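Local coordinates for protein homocysteine S-methyltransferase (Escherichia coli, PDB 5DMM) that transfers a methyl group from S-methylmethionine, or less efficiently S-adenosylmethionine, to homocysteine, using zinc to form methionine, at residues S70-P75 with Y125-A130. Numbering follows the deposited sequence.
Sequences SYQATP and YGAYLA. With HCS (2-amino-4-mercapto-butyric acid), chain F.
The Tyr-71 ring carries the bound homocysteine over one face, with HCS CG 3.8 Å above the plane near the ring centre, while Ala-127 CB approaches obliquely and Gln-72 OE1 lies in plane at the edge. These residues belong to two loop regions of the homocysteine methyltransferase TIM barrel, following strands 65-67 and 117-122; the second contains the short helix 125-129. Tyr-71 thus stands between substrate and helix: its CE2 is 3.7 Å from Ala-127 CB, and its CZ is 3.8 Å from HCS SD. With CG anti to the backbone N (chi1 179°), the ring lies with one face against the ligand's CB-CG chain, and its hydroxyl is hydrogen-bonded to Glu-134 OE2. Zinc, bound by Cys-229 and Cys-295, is about 6 Å from the Tyr-71 side chain. Replacing Tyr-71 by an alanine would probably open a gap between the homocysteine chain and Ala-127 and leave Glu-134 without its phenolic partner. The neighbouring Gln-72 ties the loop to the helix directly. Its CG packs 3.8 Å from Ala-127 CB, and from there the outstretched end of the side chain brings the amide to the Ala-127 carbonyl. There, Gln-72 NE2 donates a nearly straight hydrogen bond to Ala-127 O, 3.3 Å long with an N-H...O angle of 170°; the acceptor lies close to the glutamine amide plane, but NE2 sits 40° out of the carbonyl plane.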
ATOM      1  N   SER A  70      -4.529   2.044   7.149  1.00 14.08           N
ATOM      2  CA  SER A  70      -3.924   3.255   7.708  1.00 18.11           C
ATOM      3  C   SER A  70      -3.641   4.325   6.653  1.00 15.08           C
ATOM      4  O   SER A  70      -2.930   5.285   6.926  1.00 15.67           O
ATOM      5  CB  SER A  70      -2.623   2.910   8.438  1.00 19.32           C
ATOM      6  OG  SER A  70      -1.792   2.092   7.623  1.00 16.88           O
ATOM      7  N   TYR A  71      -4.177   4.142   5.452  1.00 17.69           N
ATOM      8  CA  TYR A  71      -3.912   5.048   4.327  1.00 15.62           C
ATOM      9  C   TYR A  71      -4.158   6.524   4.653  1.00 19.78           C
ATOM     10  O   TYR A  71      -3.415   7.416   4.194  1.00 15.04           O
ATOM     11  CB  TYR A  71      -4.783   4.635   3.143  1.00 17.64           C
ATOM     12  CG  TYR A  71      -4.638   5.506   1.914  1.00 16.26           C
ATOM     13  CD1 TYR A  71      -3.496   5.440   1.128  1.00 19.25           C
ATOM     14  CD2 TYR A  71      -5.654   6.380   1.536  1.00 19.57           C
ATOM     15  CE1 TYR A  71      -3.363   6.223   0.001  1.00 17.37           C
ATOM     16  CE2 TYR A  71      -5.531   7.167   0.409  1.00 20.93           C
ATOM     17  CZ  TYR A  71      -4.387   7.078  -0.360  1.00 19.03           C
ATOM     18  OH  TYR A  71      -4.257   7.861  -1.483  1.00 21.60           O
ATOM     19  N   GLN A  72      -5.214   6.779   5.422  1.00 19.11           N
ATOM     20  CA  GLN A  72      -5.562   8.137   5.831  1.00 17.87           C
ATOM     21  C   GLN A  72      -5.531   8.289   7.353  1.00 19.07           C
ATOM     22  O   GLN A  72      -6.130   9.207   7.914  1.00 24.22           O
ATOM     23  CB  GLN A  72      -6.926   8.534   5.247  1.00 23.92           C
ATOM     24  CG  GLN A  72      -6.759   9.141   3.841  1.00 26.64           C
ATOM     25  CD  GLN A  72      -7.971   8.993   2.943  1.00 28.74           C
ATOM     26  OE1 GLN A  72      -8.661   7.972   2.962  1.00 38.24           O
ATOM     27  NE2 GLN A  72      -8.222  10.012   2.129  1.00 28.08           N
ATOM     28  N   ALA A  73      -4.805   7.391   8.012  1.00 16.83           N
ATOM     29  CA  ALA A  73      -4.629   7.463   9.460  1.00 21.28           C
ATOM     30  C   ALA A  73      -3.308   8.151   9.841  1.00 20.97           C
ATOM     31  O   ALA A  73      -2.259   7.515   9.947  1.00 19.35           O
ATOM     32  CB  ALA A  73      -4.699   6.071  10.068  1.00 20.43           C
ATOM     33  N   THR A  74      -3.373   9.462  10.043  1.00 18.67           N
ATOM     34  CA  THR A  74      -2.251  10.231  10.576  1.00 17.39           C
ATOM     35  C   THR A  74      -2.766  11.115  11.697  1.00 16.72           C
ATOM     36  O   THR A  74      -3.950  11.410  11.740  1.00 15.70           O
ATOM     37  CB  THR A  74      -1.591  11.138   9.520  1.00 19.62           C
ATOM     38  OG1 THR A  74      -2.592  11.999   8.954  1.00 20.25           O
ATOM     39  CG2 THR A  74      -0.913  10.309   8.412  1.00 17.45           C
ATOM     40  N   PRO A  75      -1.874  11.543  12.601  1.00 18.77           N
ATOM     41  CA  PRO A  75      -2.287  12.545  13.589  1.00 16.33           C
ATOM     42  C   PRO A  75      -2.865  13.804  12.940  1.00 16.62           C
ATOM     43  O   PRO A  75      -3.850  14.331  13.446  1.00 16.96           O
ATOM     44  CB  PRO A  75      -0.988  12.853  14.330  1.00 17.48           C
ATOM     45  CG  PRO A  75      -0.210  11.568  14.246  1.00 19.36           C
ATOM     46  CD  PRO A  75      -0.520  11.024  12.867  1.00 17.88           C
ATOM     47  N   TYR A 125       0.519  12.870   1.451  1.00 16.70           N
ATOM     48  CA  TYR A 125       0.023  14.107   2.045  1.00 17.50           C
ATOM     49  C   TYR A 125      -1.255  14.564   1.330  1.00 19.42           C
ATOM     50  O   TYR A 125      -2.176  15.093   1.948  1.00 19.33           O
ATOM     51  CB  TYR A 125       1.118  15.177   1.979  1.00 16.80           C
ATOM     52  CG  TYR A 125       0.757  16.479   2.647  1.00 21.09           C
ATOM     53  CD1 TYR A 125       0.780  16.604   4.032  1.00 20.96           C
ATOM     54  CD2 TYR A 125       0.393  17.591   1.893  1.00 20.33           C
ATOM     55  CE1 TYR A 125       0.451  17.797   4.646  1.00 22.80           C
ATOM     56  CE2 TYR A 125       0.064  18.789   2.502  1.00 23.81           C
ATOM     57  CZ  TYR A 125       0.097  18.885   3.875  1.00 25.35           C
ATOM     58  OH  TYR A 125      -0.231  20.077   4.482  1.00 28.37           O
ATOM     59  N   GLY A 126      -1.320  14.315   0.027  1.00 18.50           N
ATOM     60  CA  GLY A 126      -2.492  14.658  -0.756  1.00 24.59           C
ATOM     61  C   GLY A 126      -3.796  14.043  -0.277  1.00 24.07           C
ATOM     62  O   GLY A 126      -4.861  14.647  -0.427  1.00 24.81           O
ATOM     63  N   ALA A 127      -3.714  12.841   0.289  1.00 18.36           N
ATOM     64  CA  ALA A 127      -4.895  12.151   0.789  1.00 22.82           C
ATOM     65  C   ALA A 127      -5.419  12.847   2.043  1.00 23.88           C
ATOM     66  O   ALA A 127      -6.618  12.840   2.316  1.00 22.20           O
ATOM     67  CB  ALA A 127      -4.579  10.693   1.074  1.00 20.02           C
ATOM     68  N   TYR A 128      -4.510  13.441   2.812  1.00 23.20           N
ATOM     69  CA  TYR A 128      -4.909  14.224   3.977  1.00 24.70           C
ATOM     70  C   TYR A 128      -5.603  15.522   3.562  1.00 26.37           C
ATOM     71  O   TYR A 128      -6.581  15.948   4.192  1.00 24.73           O
ATOM     72  CB  TYR A 128      -3.689  14.515   4.858  1.00 21.31           C
ATOM     73  CG  TYR A 128      -3.823  15.753   5.721  1.00 23.38           C
ATOM     74  CD1 TYR A 128      -4.677  15.773   6.818  1.00 23.76           C
ATOM     75  CD2 TYR A 128      -3.076  16.897   5.445  1.00 24.96           C
ATOM     76  CE1 TYR A 128      -4.801  16.907   7.610  1.00 23.66           C
ATOM     77  CE2 TYR A 128      -3.194  18.033   6.227  1.00 25.22           C
ATOM     78  CZ  TYR A 128      -4.051  18.028   7.306  1.00 28.29           C
ATOM     79  OH  TYR A 128      -4.164  19.154   8.084  1.00 33.54           O
ATOM     80  N   LEU A 129      -5.100  16.146   2.500  1.00 24.64           N
ATOM     81  CA  LEU A 129      -5.720  17.343   1.945  1.00 26.86           C
ATOM     82  C   LEU A 129      -7.136  17.039   1.456  1.00 32.22           C
ATOM     83  O   LEU A 129      -7.988  17.928   1.408  1.00 35.68           O
ATOM     84  CB  LEU A 129      -4.870  17.922   0.809  1.00 29.53           C
ATOM     85  CG  LEU A 129      -3.499  18.483   1.208  1.00 27.39           C
ATOM     86  CD1 LEU A 129      -2.769  19.092   0.008  1.00 28.02           C
ATOM     87  CD2 LEU A 129      -3.621  19.484   2.365  1.00 26.96           C
ATOM     88  N   ALA A 130      -7.372  15.780   1.094  1.00 28.82           N
ATOM     89  CA  ALA A 130      -8.713  15.275   0.789  1.00 37.09           C
ATOM     90  C   ALA A 130      -9.416  16.058  -0.319  1.00 43.94           C
ATOM     91  O   ALA A 130     -10.627  16.275  -0.269  1.00 49.64           O
ATOM     92  CB  ALA A 130      -9.574  15.270   2.057  1.00 36.09           C
TER
HETATM   93  N   HCS F 505      -6.096   2.688   1.052  0.82 37.06           N
HETATM   94  CA  HCS F 505      -5.662   1.915  -0.094  0.82 36.38           C
HETATM   95  CB  HCS F 505      -5.074   2.849  -1.145  0.82 34.42           C
HETATM   96  CG  HCS F 505      -6.117   3.847  -1.633  0.82 35.27           C
HETATM   97  SD  HCS F 505      -5.494   4.704  -3.101  0.82 38.40           S
HETATM   98  C   HCS F 505      -4.618   0.927   0.336  0.82 34.89           C
HETATM   99  OXT HCS F 505      -4.261   0.920   1.533  0.82 25.42           O
HETATM  100  O   HCS F 505      -4.145   0.147  -0.520  0.82 35.94           O